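Local coordinates for ADP-ribosyltransferase (Staphylococcus aureus, PDB 1OJQ), which transfers ADP-ribose from NAD+ to target proteins, which, as with other C3 exoenzymes, are probably small GTPases of the Rho family, at residues A[34-39]-A[180-185]; A[24-29]-A[72-77]; A[41-46]-A[63-68]; A[2-7]-A[13-18]; A[48-51]-A[56-59]. All blocks are in the same frame, centred on the assembly; numbering follows the deposited sequence. Where two conformers were deposited one is given.

Contact 1: residues A[34-39]-A[180-185]; sequences YNYTKN and EVLLPR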
# COMPACT_ATOMS: atom_id res chain seq x y z
N TYR A 34 -9.35 12.97 -3.90
CA TYR A 34 -8.35 13.94 -4.40
C TYR A 34 -7.63 14.57 -3.22
O TYR A 34 -6.40 14.64 -3.17
CB TYR A 34 -8.98 15.02 -5.28
CG TYR A 34 -7.92 15.82 -6.02
CD1 TYR A 34 -7.48 15.44 -7.28
CD2 TYR A 34 -7.36 16.96 -5.46
CE1 TYR A 34 -6.51 16.14 -7.97
CE2 TYR A 34 -6.39 17.68 -6.13
CZ TYR A 34 -5.97 17.28 -7.38
OH TYR A 34 -5.02 18.00 -8.04
N ASN A 35 -8.38 15.09 -2.26
CA ASN A 35 -7.75 15.74 -1.11
C ASN A 35 -6.83 14.80 -0.34
O ASN A 35 -5.79 15.23 0.16
CB ASN A 35 -8.81 16.32 -0.16
CG ASN A 35 -9.42 17.59 -0.74
OD1 ASN A 35 -8.84 18.27 -1.59
ND2 ASN A 35 -10.63 17.89 -0.28
N TYR A 36 -7.19 13.52 -0.24
CA TYR A 36 -6.30 12.56 0.41
C TYR A 36 -4.98 12.47 -0.33
O TYR A 36 -3.91 12.50 0.29
CB TYR A 36 -6.99 11.18 0.56
CG TYR A 36 -6.06 10.26 1.35
CD1 TYR A 36 -6.07 10.33 2.74
CD2 TYR A 36 -5.20 9.38 0.73
CE1 TYR A 36 -5.23 9.51 3.48
CE2 TYR A 36 -4.35 8.56 1.47
CZ TYR A 36 -4.37 8.64 2.84
OH TYR A 36 -3.53 7.83 3.58
N THR A 37 -5.02 12.34 -1.65
CA THR A 37 -3.79 12.21 -2.44
C THR A 37 -2.91 13.46 -2.33
O THR A 37 -1.70 13.29 -2.39
CB THR A 37 -4.04 11.95 -3.93
OG1 THR A 37 -4.63 13.10 -4.56
CG2 THR A 37 -4.98 10.76 -4.12
N LYS A 38 -3.48 14.64 -2.14
CA LYS A 38 -2.75 15.88 -1.99
C LYS A 38 -1.95 15.98 -0.68
O LYS A 38 -0.88 16.57 -0.66
CB LYS A 38 -3.71 17.07 -1.91
CG LYS A 38 -4.58 17.34 -3.10
CD LYS A 38 -5.50 18.52 -2.77
CE LYS A 38 -4.80 19.85 -2.98
NZ LYS A 38 -5.69 20.98 -2.59
N ASN A 39 -2.54 15.44 0.37
CA ASN A 39 -2.19 15.75 1.76
C ASN A 39 -2.82 14.74 2.72
O ASN A 39 -3.89 15.02 3.26
CB ASN A 39 -2.71 17.15 2.06
CG ASN A 39 -2.14 17.86 3.27
OD1 ASN A 39 -1.06 17.56 3.77
ND2 ASN A 39 -2.91 18.86 3.74
N GLU A 180 -2.67 4.11 -8.85
CA GLU A 180 -2.90 3.94 -7.43
C GLU A 180 -4.19 3.21 -7.10
O GLU A 180 -5.26 3.44 -7.63
CB GLU A 180 -2.90 5.31 -6.71
CG GLU A 180 -3.04 5.11 -5.18
CD GLU A 180 -2.74 6.35 -4.37
OE1 GLU A 180 -2.28 7.37 -4.93
OE2 GLU A 180 -2.96 6.30 -3.13
N VAL A 181 -4.06 2.28 -6.14
CA VAL A 181 -5.19 1.62 -5.51
C VAL A 181 -5.19 2.03 -4.04
O VAL A 181 -4.14 1.87 -3.39
CB VAL A 181 -5.11 0.09 -5.65
CG1 VAL A 181 -6.13 -0.62 -4.78
CG2 VAL A 181 -5.29 -0.25 -7.13
N LEU A 182 -6.29 2.56 -3.52
CA LEU A 182 -6.36 2.98 -2.12
C LEU A 182 -7.06 1.91 -1.30
O LEU A 182 -8.18 1.54 -1.66
CB LEU A 182 -7.09 4.33 -2.08
CG LEU A 182 -7.01 5.10 -0.77
CD1 LEU A 182 -5.57 5.42 -0.42
CD2 LEU A 182 -7.88 6.35 -0.86
N LEU A 183 -6.46 1.39 -0.24
CA LEU A 183 -7.07 0.37 0.61
C LEU A 183 -7.62 0.96 1.90
O LEU A 183 -7.13 1.99 2.39
CB LEU A 183 -6.04 -0.73 0.94
CG LEU A 183 -5.30 -1.34 -0.26
CD1 LEU A 183 -4.25 -2.35 0.19
CD2 LEU A 183 -6.32 -1.94 -1.21
N PRO A 184 -8.63 0.33 2.50
CA PRO A 184 -9.23 0.79 3.73
C PRO A 184 -8.22 0.97 4.85
O PRO A 184 -7.20 0.28 4.93
CB PRO A 184 -10.13 -0.39 4.16
CG PRO A 184 -10.45 -1.08 2.88
CD PRO A 184 -9.27 -0.89 1.98
N ARG A 185 -8.56 1.90 5.74
CA ARG A 185 -7.80 2.03 6.97
C ARG A 185 -7.89 0.71 7.74
O ARG A 185 -8.89 0.00 7.69
CB ARG A 185 -8.28 3.20 7.80
CG ARG A 185 -9.73 3.07 8.31
CD ARG A 185 -10.13 4.42 8.91
NE ARG A 185 -11.48 4.41 9.46
CZ ARG A 185 -11.75 4.21 10.74
NH1 ARG A 185 -10.75 4.01 11.60
NH2 ARG A 185 -13.00 4.21 11.18
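Thr37 OG1 is held by two backbone groups: it donates 2.7 Å to Tyr34 O, one turn back in helix 27-38, and is hydrogen-bonded to the backbone N of Ala174, in a loop. With chi1 at 68°, the same torsion that brings OG1 back over the helix leaves CG2 as the atom nearest the strand, a loose 4.4 Å from Glu180 OE1. Tyr34 O also accepts from Lys38 N, 3.1 Å away, and the hydroxyl bond is thus added to an ordinary helical one.

The firmer touch lies next to this. Tyr36, its ring carried anti to the backbone N (chi1 -175°), reaches strand 180-183 with one ring side, CE2 coming 3.9 Å from Leu182 CD1 and CD2 slightly farther off. The ring and the leucine branch meet at a slant. Tyr136 packs edge-to-face with Tyr36, while Ser138 touches both Tyr36 and Leu182.

Thr37 and Glu180 both bind NAD+ in this protein, so the contact spans part of that pocket. No hydrogen bond joins helix to strand; apolar contact does the joining, while Thr37 OG1 is held by Tyr34 O and Ala174 N, and Glu180 OE2 weakly by Ser138.

Contact 2: residues A[24-29]-A[72-77]; sequences KYSSKD and ISKSVT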
# COMPACT_ATOMS: atom_id res chain seq x y z
N LYS A 24 -19.59 4.30 -8.96
CA LYS A 24 -20.54 5.37 -9.21
C LYS A 24 -20.25 6.56 -8.30
O LYS A 24 -21.13 6.99 -7.55
CB LYS A 24 -21.99 4.97 -8.93
CG LYS A 24 -22.50 3.76 -9.70
CD LYS A 24 -23.90 3.40 -9.24
N TYR A 25 -19.02 7.04 -8.33
CA TYR A 25 -18.60 8.06 -7.39
C TYR A 25 -19.46 9.33 -7.52
O TYR A 25 -19.75 9.74 -8.64
CB TYR A 25 -17.14 8.44 -7.63
CG TYR A 25 -16.12 7.41 -7.20
CD1 TYR A 25 -15.00 7.21 -7.99
CD2 TYR A 25 -16.29 6.68 -6.04
CE1 TYR A 25 -14.04 6.28 -7.63
CE2 TYR A 25 -15.34 5.73 -5.67
CZ TYR A 25 -14.24 5.55 -6.47
OH TYR A 25 -13.28 4.62 -6.12
N SER A 26 -19.78 9.92 -6.38
CA SER A 26 -20.41 11.23 -6.28
C SER A 26 -19.37 12.35 -6.28
O SER A 26 -18.17 12.08 -6.22
CB SER A 26 -21.20 11.31 -4.97
OG SER A 26 -20.25 11.37 -3.90
N SER A 27 -19.80 13.60 -6.34
CA SER A 27 -18.83 14.71 -6.29
C SER A 27 -18.05 14.67 -4.99
O SER A 27 -16.86 14.99 -4.96
CB SER A 27 -19.56 16.05 -6.43
OG SER A 27 -20.24 16.11 -7.68
N LYS A 28 -18.73 14.29 -3.89
CA LYS A 28 -18.01 14.24 -2.61
C LYS A 28 -16.95 13.15 -2.57
O LYS A 28 -15.88 13.36 -1.99
CB LYS A 28 -19.03 14.00 -1.49
CG LYS A 28 -19.24 15.23 -0.61
CD LYS A 28 -18.36 15.10 0.64
CE LYS A 28 -18.28 16.43 1.37
NZ LYS A 28 -17.01 16.56 2.13
N ASP A 29 -17.26 12.01 -3.18
CA ASP A 29 -16.32 10.91 -3.32
C ASP A 29 -15.06 11.42 -4.01
O ASP A 29 -13.91 11.20 -3.61
CB ASP A 29 -16.91 9.76 -4.12
CG ASP A 29 -17.96 8.95 -3.40
OD1 ASP A 29 -17.81 8.74 -2.18
OD2 ASP A 29 -18.93 8.51 -4.06
N ILE A 72 -14.22 4.31 -0.31
CA ILE A 72 -13.47 3.08 -0.64
C ILE A 72 -14.40 1.88 -0.68
O ILE A 72 -14.25 0.97 -1.50
CB ILE A 72 -12.32 2.93 0.37
CG1 ILE A 72 -11.27 4.06 0.27
CG2 ILE A 72 -11.64 1.57 0.29
CD1 ILE A 72 -10.24 4.05 1.39
N SER A 73 -15.39 1.85 0.18
CA SER A 73 -16.33 0.73 0.30
C SER A 73 -17.20 0.59 -0.93
O SER A 73 -17.87 -0.43 -1.09
CB SER A 73 -17.21 0.92 1.55
OG SER A 73 -18.28 1.84 1.29
N LYS A 74 -17.21 1.61 -1.80
CA LYS A 74 -18.07 1.58 -2.99
C LYS A 74 -17.56 0.65 -4.08
O LYS A 74 -18.29 0.37 -5.05
CB LYS A 74 -18.28 2.99 -3.57
CG LYS A 74 -19.24 3.77 -2.66
CD LYS A 74 -19.55 5.14 -3.24
CE LYS A 74 -20.50 5.92 -2.33
NZ LYS A 74 -20.86 7.22 -2.98
N SER A 75 -16.32 0.18 -3.95
CA SER A 75 -15.86 -0.81 -4.93
C SER A 75 -15.08 -1.92 -4.22
O SER A 75 -14.39 -1.71 -3.22
CB SER A 75 -15.00 -0.22 -6.04
OG SER A 75 -13.97 0.62 -5.55
N VAL A 76 -15.23 -3.10 -4.80
CA VAL A 76 -14.43 -4.25 -4.35
C VAL A 76 -13.64 -4.78 -5.53
O VAL A 76 -13.95 -4.57 -6.70
CB VAL A 76 -15.29 -5.37 -3.75
CG1 VAL A 76 -16.01 -4.85 -2.51
CG2 VAL A 76 -16.26 -5.95 -4.76
N THR A 77 -12.56 -5.49 -5.23
CA THR A 77 -11.79 -6.05 -6.34
C THR A 77 -12.56 -7.12 -7.10
O THR A 77 -13.08 -8.05 -6.48
CB THR A 77 -10.46 -6.66 -5.82
OG1 THR A 77 -10.79 -7.63 -4.80
CG2 THR A 77 -9.58 -5.60 -5.17
O HOH W 1 -22.48 6.54 -5.25
O HOH W 2 -14.19 2.95 -4.34
O HOH W 3 -12.53 2.32 -7.61
O HOH W 4 -19.87 8.54 -0.24
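A single carboxylate oxygen, Asp29 OD2, serves both a salt bridge and a helix cap. Lys74 NZ comes onto its syn lone pair at a short 2.6 Å, while Ser26 N meets it on the anti side at 2.8 Å, 23° out of the carboxylate plane and nearly straight (171°). Asp29 N returns a bond of 3.1 Å to Ser26 OG. That reciprocal pair is a capping box at the start of helix 27-38, and the lysine from the far segment probably offsets the charge of its acid. Lys74 is fully extended beyond CG and comes from the opposite direction to Asp29, with CD and CE also lying against OD2.

Water completes the join. One molecule donates to Lys24 O and accepts from Lys74 NZ, 2.9 Å away. Another donates to Asp29 OD1, which also bonds to Thr71 OG1. Farther along, Tyr25 OH and Ser75 OG stand 4.1 Å apart, too far for a direct bond, and two waters bridge them; the nearer lies in the plane of the tyrosine ring at its edge. Ser75 OG is itself hydrogen-bonded to Ala164 O.

Thus the beginning of helix 27-38 is tied to the chain leaving helix 59-73. Ala23, at the end of helix 9-23, touches Lys74 and Ser75, and residues 75-77 run on past the 161-164 loop toward strand 81-87.

Contact 3: residues A[41-46]-A[63-68]; sequences SPINTP and EQVRQL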
# COMPACT_ATOMS: atom_id res chain seq x y z
N SER A 41 -1.23 13.44 5.43
CA SER A 41 -0.80 13.49 6.84
C SER A 41 -1.84 14.00 7.81
O SER A 41 -1.88 13.47 8.93
CB SER A 41 0.50 14.31 6.97
OG SER A 41 0.29 15.68 6.74
N PRO A 42 -2.71 14.96 7.55
CA PRO A 42 -3.66 15.38 8.59
C PRO A 42 -4.67 14.32 9.01
O PRO A 42 -5.35 14.45 10.03
CB PRO A 42 -4.45 16.51 7.91
CG PRO A 42 -3.46 17.03 6.90
CD PRO A 42 -2.85 15.78 6.33
N ILE A 43 -4.78 13.28 8.20
CA ILE A 43 -5.62 12.12 8.48
C ILE A 43 -4.77 10.96 8.98
O ILE A 43 -5.08 10.31 9.98
CB ILE A 43 -6.38 11.74 7.19
CG1 ILE A 43 -7.48 12.76 6.89
CG2 ILE A 43 -6.89 10.30 7.23
CD1 ILE A 43 -7.96 12.75 5.46
N ASN A 44 -3.68 10.70 8.26
CA ASN A 44 -2.80 9.58 8.64
C ASN A 44 -2.30 9.70 10.05
O ASN A 44 -2.38 8.78 10.87
CB ASN A 44 -1.64 9.55 7.66
CG ASN A 44 -0.56 8.53 7.92
OD1 ASN A 44 -0.42 7.92 8.98
ND2 ASN A 44 0.29 8.33 6.89
N THR A 45 -1.71 10.84 10.42
CA THR A 45 -1.10 10.91 11.75
C THR A 45 -2.08 10.75 12.89
O THR A 45 -1.85 9.93 13.80
CB THR A 45 -0.32 12.24 11.86
OG1 THR A 45 0.73 12.14 10.88
CG2 THR A 45 0.30 12.40 13.23
N PRO A 46 -3.20 11.46 12.91
CA PRO A 46 -4.16 11.23 13.99
C PRO A 46 -4.71 9.80 14.02
O PRO A 46 -4.98 9.19 15.06
CB PRO A 46 -5.29 12.21 13.62
CG PRO A 46 -4.62 13.28 12.82
CD PRO A 46 -3.60 12.54 11.99
N GLU A 63 -15.12 13.56 10.06
CA GLU A 63 -16.00 13.63 8.89
C GLU A 63 -15.27 13.15 7.65
O GLU A 63 -15.84 12.47 6.80
CB GLU A 63 -16.50 15.07 8.71
CG GLU A 63 -17.23 15.31 7.41
CD GLU A 63 -17.99 16.63 7.32
OE1 GLU A 63 -18.09 17.42 8.27
OE2 GLU A 63 -18.56 16.88 6.23
N GLN A 64 -13.99 13.51 7.56
CA GLN A 64 -13.18 13.07 6.42
C GLN A 64 -12.94 11.57 6.42
O GLN A 64 -12.97 10.97 5.34
CB GLN A 64 -11.85 13.84 6.46
CG GLN A 64 -12.09 15.28 5.95
CD GLN A 64 -10.87 16.14 6.17
OE1 GLN A 64 -9.75 15.68 5.94
NE2 GLN A 64 -11.06 17.38 6.63
N VAL A 65 -12.74 11.00 7.61
CA VAL A 65 -12.59 9.54 7.72
C VAL A 65 -13.89 8.82 7.40
O VAL A 65 -13.83 7.85 6.62
CB VAL A 65 -12.08 9.13 9.12
CG1 VAL A 65 -12.22 7.64 9.33
CG2 VAL A 65 -10.63 9.63 9.26
N ARG A 66 -15.03 9.23 7.94
CA ARG A 66 -16.27 8.55 7.53
C ARG A 66 -16.45 8.61 6.02
O ARG A 66 -16.87 7.64 5.36
CB ARG A 66 -17.47 9.20 8.23
CG ARG A 66 -17.60 8.68 9.68
CD ARG A 66 -18.83 9.25 10.35
NE ARG A 66 -18.75 10.69 10.61
CZ ARG A 66 -18.24 11.18 11.74
NH1 ARG A 66 -17.79 10.36 12.67
NH2 ARG A 66 -18.20 12.50 11.91
N GLN A 67 -16.14 9.78 5.44
CA GLN A 67 -16.28 9.96 4.00
C GLN A 67 -15.35 9.01 3.25
O GLN A 67 -15.86 8.31 2.37
CB GLN A 67 -16.00 11.42 3.62
CG GLN A 67 -15.98 11.68 2.12
CD GLN A 67 -17.23 11.34 1.37
OE1 GLN A 67 -17.25 10.47 0.49
NE2 GLN A 67 -18.33 12.01 1.66
N LEU A 68 -14.05 9.00 3.56
CA LEU A 68 -13.13 8.17 2.74
C LEU A 68 -13.44 6.69 2.94
O LEU A 68 -13.32 5.91 2.00
CB LEU A 68 -11.67 8.49 3.07
CG LEU A 68 -10.61 8.06 2.06
CD1 LEU A 68 -10.89 8.57 0.65
CD2 LEU A 68 -9.21 8.51 2.47
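Ile43 points from helix 41-49 toward helix 59-73 and splits its two branches between neighbouring residues there. The longer branch leaves CB anti to the carbonyl carbon (chi1 -73°) and ends in CD1, which comes 3.5 Å from Gln64 OE1; CG1, one bond back, is 3.8 Å from that same oxygen. The shorter branch, CG2, is directed to Val65, whose CG2 it approaches at 4.3 Å.

Gln64, extended beyond CG, passes Ile43 at a slant, and its OE1 is what touches, with CB 4.2 Å from CD1 and the carbonyl side of the amide turned to the methyl. NE2 points away from Ile43. The oxygen therefore rests on hydrocarbon, in van der Waals contact, and no hydrogen bond crosses between these two segments. Ile43 supplies nearly half of the 153 Å² buried here.

The backbones come closest at the same place, Ile43 CA lying 7.5 Å from Val65 CA. Helix 41-49 is kinked just beyond, where Pro46, with no N-H to give, breaks the run of backbone bonds.

Gln64 lies at the margin of the interface, whereas Ile43 and Val65 face inward to a cluster built from several elements. Tyr136, in the turn between strands 130-133 and 137-140, touches Ile43, Val65 and Leu68. Tyr36 of helix 27-38 packs on Ile43 and Leu68, and Arg185, just after strand 180-183, touches Val65. Helices 41-49 and 59-73 thus both pack on Tyr36 and Tyr136.

Contact 4: residues A[2-7]-A[13-18]; sequences ETKNFT and TKWGNS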
# COMPACT_ATOMS: atom_id res chain seq x y z
N GLU A 2 -7.83 -17.03 -11.32
CA GLU A 2 -6.44 -16.58 -11.19
C GLU A 2 -6.32 -15.24 -10.45
O GLU A 2 -7.23 -14.42 -10.43
CB GLU A 2 -5.78 -16.44 -12.56
CG GLU A 2 -5.62 -17.71 -13.36
CD GLU A 2 -6.91 -18.24 -13.94
OE1 GLU A 2 -7.15 -19.46 -13.81
OE2 GLU A 2 -7.72 -17.48 -14.53
N THR A 3 -5.16 -15.01 -9.87
CA THR A 3 -4.76 -13.70 -9.35
C THR A 3 -4.23 -12.87 -10.50
O THR A 3 -3.50 -13.40 -11.35
CB THR A 3 -3.69 -13.91 -8.26
OG1 THR A 3 -4.37 -14.63 -7.21
CG2 THR A 3 -3.12 -12.62 -7.68
N LYS A 4 -4.57 -11.59 -10.55
CA LYS A 4 -4.04 -10.70 -11.58
C LYS A 4 -2.73 -10.09 -11.12
O LYS A 4 -2.53 -9.83 -9.93
CB LYS A 4 -5.02 -9.56 -11.87
CG LYS A 4 -6.44 -10.00 -12.17
CD LYS A 4 -6.63 -10.39 -13.62
CE LYS A 4 -6.62 -9.24 -14.61
NZ LYS A 4 -6.31 -9.68 -16.00
N ASN A 5 -1.84 -9.83 -12.07
CA ASN A 5 -0.60 -9.12 -11.77
C ASN A 5 -0.25 -8.27 -12.98
O ASN A 5 -0.05 -8.88 -14.03
CB ASN A 5 0.52 -10.10 -11.44
CG ASN A 5 1.76 -9.37 -10.94
OD1 ASN A 5 2.78 -9.41 -11.63
ND2 ASN A 5 1.70 -8.69 -9.81
N PHE A 6 -0.19 -6.95 -12.85
CA PHE A 6 -0.04 -6.06 -13.99
C PHE A 6 1.38 -5.53 -14.17
O PHE A 6 1.98 -5.04 -13.21
CB PHE A 6 -0.97 -4.83 -13.84
CG PHE A 6 -2.43 -5.26 -13.94
CD1 PHE A 6 -3.03 -5.47 -15.17
CD2 PHE A 6 -3.18 -5.46 -12.79
CE1 PHE A 6 -4.36 -5.87 -15.24
CE2 PHE A 6 -4.51 -5.86 -12.85
CZ PHE A 6 -5.10 -6.06 -14.08
N THR A 7 1.85 -5.61 -15.41
CA THR A 7 3.08 -4.92 -15.78
C THR A 7 2.84 -3.90 -16.90
O THR A 7 3.67 -3.02 -17.15
CB THR A 7 4.19 -5.88 -16.24
OG1 THR A 7 3.73 -6.66 -17.36
CG2 THR A 7 4.54 -6.85 -15.12
N THR A 13 -4.88 0.11 -16.34
CA THR A 13 -5.90 1.14 -16.46
C THR A 13 -7.25 0.54 -16.81
O THR A 13 -8.30 0.91 -16.27
CB THR A 13 -5.52 2.19 -17.52
OG1 THR A 13 -4.48 3.04 -16.99
CG2 THR A 13 -6.70 3.09 -17.85
N LYS A 14 -7.26 -0.41 -17.74
CA LYS A 14 -8.54 -1.03 -18.14
C LYS A 14 -9.21 -1.71 -16.96
O LYS A 14 -10.40 -1.58 -16.65
CB LYS A 14 -8.23 -2.02 -19.28
CG LYS A 14 -9.47 -2.70 -19.85
CD LYS A 14 -9.05 -3.61 -21.00
CE LYS A 14 -10.13 -4.64 -21.30
NZ LYS A 14 -9.51 -5.81 -21.99
N TRP A 15 -8.40 -2.50 -16.24
CA TRP A 15 -8.89 -3.22 -15.07
C TRP A 15 -9.34 -2.24 -14.00
O TRP A 15 -10.45 -2.33 -13.49
CB TRP A 15 -7.84 -4.17 -14.51
CG TRP A 15 -8.25 -5.10 -13.40
CD1 TRP A 15 -8.80 -6.34 -13.53
CD2 TRP A 15 -8.14 -4.87 -11.99
NE1 TRP A 15 -9.05 -6.90 -12.30
CE2 TRP A 15 -8.65 -6.01 -11.34
CE3 TRP A 15 -7.66 -3.80 -11.22
CZ2 TRP A 15 -8.69 -6.11 -9.95
CZ3 TRP A 15 -7.69 -3.88 -9.85
CH2 TRP A 15 -8.21 -5.04 -9.24
N GLY A 16 -8.46 -1.28 -13.68
CA GLY A 16 -8.82 -0.28 -12.69
C GLY A 16 -10.08 0.49 -13.02
O GLY A 16 -10.88 0.71 -12.09
N ASN A 17 -10.28 0.92 -14.25
CA ASN A 17 -11.48 1.66 -14.63
C ASN A 17 -12.75 0.86 -14.36
O ASN A 17 -13.84 1.42 -14.18
CB ASN A 17 -11.41 2.03 -16.11
CG ASN A 17 -10.52 3.22 -16.39
OD1 ASN A 17 -10.10 3.47 -17.52
ND2 ASN A 17 -10.23 3.97 -15.33
N SER A 18 -12.62 -0.47 -14.34
CA SER A 18 -13.81 -1.29 -14.07
C SER A 18 -14.20 -1.12 -12.61
O SER A 18 -15.39 -1.16 -12.27
CB SER A 18 -13.62 -2.76 -14.45
OG SER A 18 -12.83 -3.46 -13.50
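The extended segment 2-7 runs past helix 9-23 with Phe6 CA 9.4 Å from Trp15 CA, far enough apart for two large side chains to fill the gap. Trp15 sends its indole toward the segment, CG anti to the backbone N (chi1 -173°), and Phe6 comes down over one face of it. The leading atom is Phe6 CZ, 3.4 Å from both Trp15 CB and Trp15 CG. Phe6 CE2 sits 3.7 Å above the indole plane, displaced toward its rim. With the phenyl and the five-membered ring inclined at 49° and their centroids 5.0 Å apart, the pair is neither a stack nor a T.

Lys4 adds its hydrocarbon to the pyrrole side. Its chain, bent at chi2 and chi3, lets CE lie 3.8 Å from Trp15 CD1, approaching the ring obliquely, with CG near NE1. The indole N-H is used elsewhere, on Asp79 OD1, and Lys4 pairs through its backbone with Ser80, just before strand 81-87, and Tyr82 within it.

Leu141 touches both aromatic rings, and Val81 touches Lys4 and Trp15. Between these segments the contact is essentially apolar, with no hydrogen bond across it, while hydrogen bonds hold the N-terminal run to strand 81-87 and the tryptophan to Asp79.

Contact 5: residues A[48-51]-A[56-59]; sequences RSAN and KLSE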
# COMPACT_ATOMS: atom_id res chain seq x y z
N ARG A 48 -3.23 7.10 13.21
CA ARG A 48 -2.23 6.26 13.85
C ARG A 48 -2.17 6.50 15.35
O ARG A 48 -2.18 5.58 16.17
CB ARG A 48 -0.85 6.49 13.22
CG ARG A 48 -0.77 5.88 11.81
CD ARG A 48 0.58 6.24 11.19
NE ARG A 48 0.86 5.47 9.98
CZ ARG A 48 1.83 5.76 9.12
NH1 ARG A 48 2.63 6.80 9.31
NH2 ARG A 48 2.02 5.00 8.04
N SER A 49 -2.11 7.78 15.74
CA SER A 49 -2.08 8.11 17.15
C SER A 49 -3.26 7.53 17.91
O SER A 49 -3.13 7.14 19.07
CB SER A 49 -2.12 9.63 17.35
OG SER A 49 -0.94 10.24 16.91
N ALA A 50 -4.42 7.49 17.27
CA ALA A 50 -5.67 7.06 17.90
C ALA A 50 -5.85 5.56 17.84
O ALA A 50 -6.86 5.01 18.28
CB ALA A 50 -6.85 7.74 17.21
N ASN A 51 -4.84 4.92 17.24
CA ASN A 51 -4.90 3.49 16.99
C ASN A 51 -6.21 3.13 16.31
O ASN A 51 -6.82 2.11 16.63
CB ASN A 51 -4.72 2.70 18.29
CG ASN A 51 -4.46 1.22 18.07
OD1 ASN A 51 -3.95 0.80 17.03
ND2 ASN A 51 -4.80 0.41 19.06
N LYS A 56 -11.82 9.41 18.60
CA LYS A 56 -10.79 10.21 19.23
C LYS A 56 -10.33 11.36 18.36
O LYS A 56 -9.50 12.17 18.76
CB LYS A 56 -9.57 9.32 19.54
CG LYS A 56 -9.80 8.37 20.71
CD LYS A 56 -8.48 7.73 21.15
CE LYS A 56 -8.65 6.79 22.34
NZ LYS A 56 -9.34 5.53 21.95
N LEU A 57 -10.84 11.45 17.14
CA LEU A 57 -10.35 12.46 16.21
C LEU A 57 -11.09 13.79 16.31
O LEU A 57 -12.18 13.84 16.87
CB LEU A 57 -10.46 11.94 14.77
CG LEU A 57 -9.83 10.55 14.58
CD1 LEU A 57 -9.80 10.14 13.12
CD2 LEU A 57 -8.44 10.53 15.20
N SER A 58 -10.47 14.80 15.74
CA SER A 58 -11.09 16.12 15.62
C SER A 58 -12.36 16.03 14.80
O SER A 58 -12.51 15.06 14.04
CB SER A 58 -10.10 17.09 14.96
OG SER A 58 -10.16 18.38 15.55
N GLU A 59 -13.30 16.98 14.90
CA GLU A 59 -14.52 16.80 14.11
C GLU A 59 -14.27 16.84 12.61
O GLU A 59 -14.93 16.11 11.84
CB GLU A 59 -15.57 17.87 14.45
CG GLU A 59 -16.04 17.78 15.89
CD GLU A 59 -16.89 16.58 16.23
OE1 GLU A 59 -17.23 15.77 15.34
OE2 GLU A 59 -17.24 16.45 17.42
O HOH W 5 -7.67 3.99 20.56
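Ala50 sits in the Schellman motif that ends helix 41-49, and the connection leading to helix 59-73 folds back onto it. Asn51 takes the positive phi of the motif (50°), and its N reaches back to Arg48 O at 2.9 Å. This turn leaves Ala50 CB facing the returning chain, where it meets two residues: Lys56 through CB at 3.9 Å, and Leu57 through CD2 at 3.8 Å. Leu57's bond to CB does not aim at the alanine, but its end bends closer, and the leucine also touches Pro46, Leu47 and Val65 between the two helices.

Lys56 reaches farther by another route. Its chain is straight until chi4 (72°), which turns the ammonium back toward the helix end. There a water accepts from NZ at 2.7 Å and donates to Ala50 O at 2.6 Å. Asp53 OD2, within the loop, makes a salt bridge with the same NZ.

The same helix end carries Arg48, which binds NAD+ in this protein and forms a salt bridge with Glu133, another NAD+-binding residue. The close return, 6.2 Å between Ala50 CA and Lys56 CA, is consistent with the small alanine side chain, and the water and Asp53 probably help fix the lysine beside the helix end.

In the fold
Contacts 1 and 3 are the buried ones and touch each other through the tyrosine of helix 27-38. Both are mainly apolar, without a hydrogen bond across. Contact 2 shares helix 27-38 with contact 1 and helix 59-73 with contact 3, yet lies farther out and works through charge and water. Contact 5 shares helix 41-49 with contact 3, is nested in the loop that contact 3 closes, and mixes a methyl contact with a water bridge at the surface. Contact 4, partly buried, stands apart, about 34 Å from contact 5 centre to centre and on the opposite side of the chain's centre; it is aromatic, joining the N-terminal segment to helix 9-23.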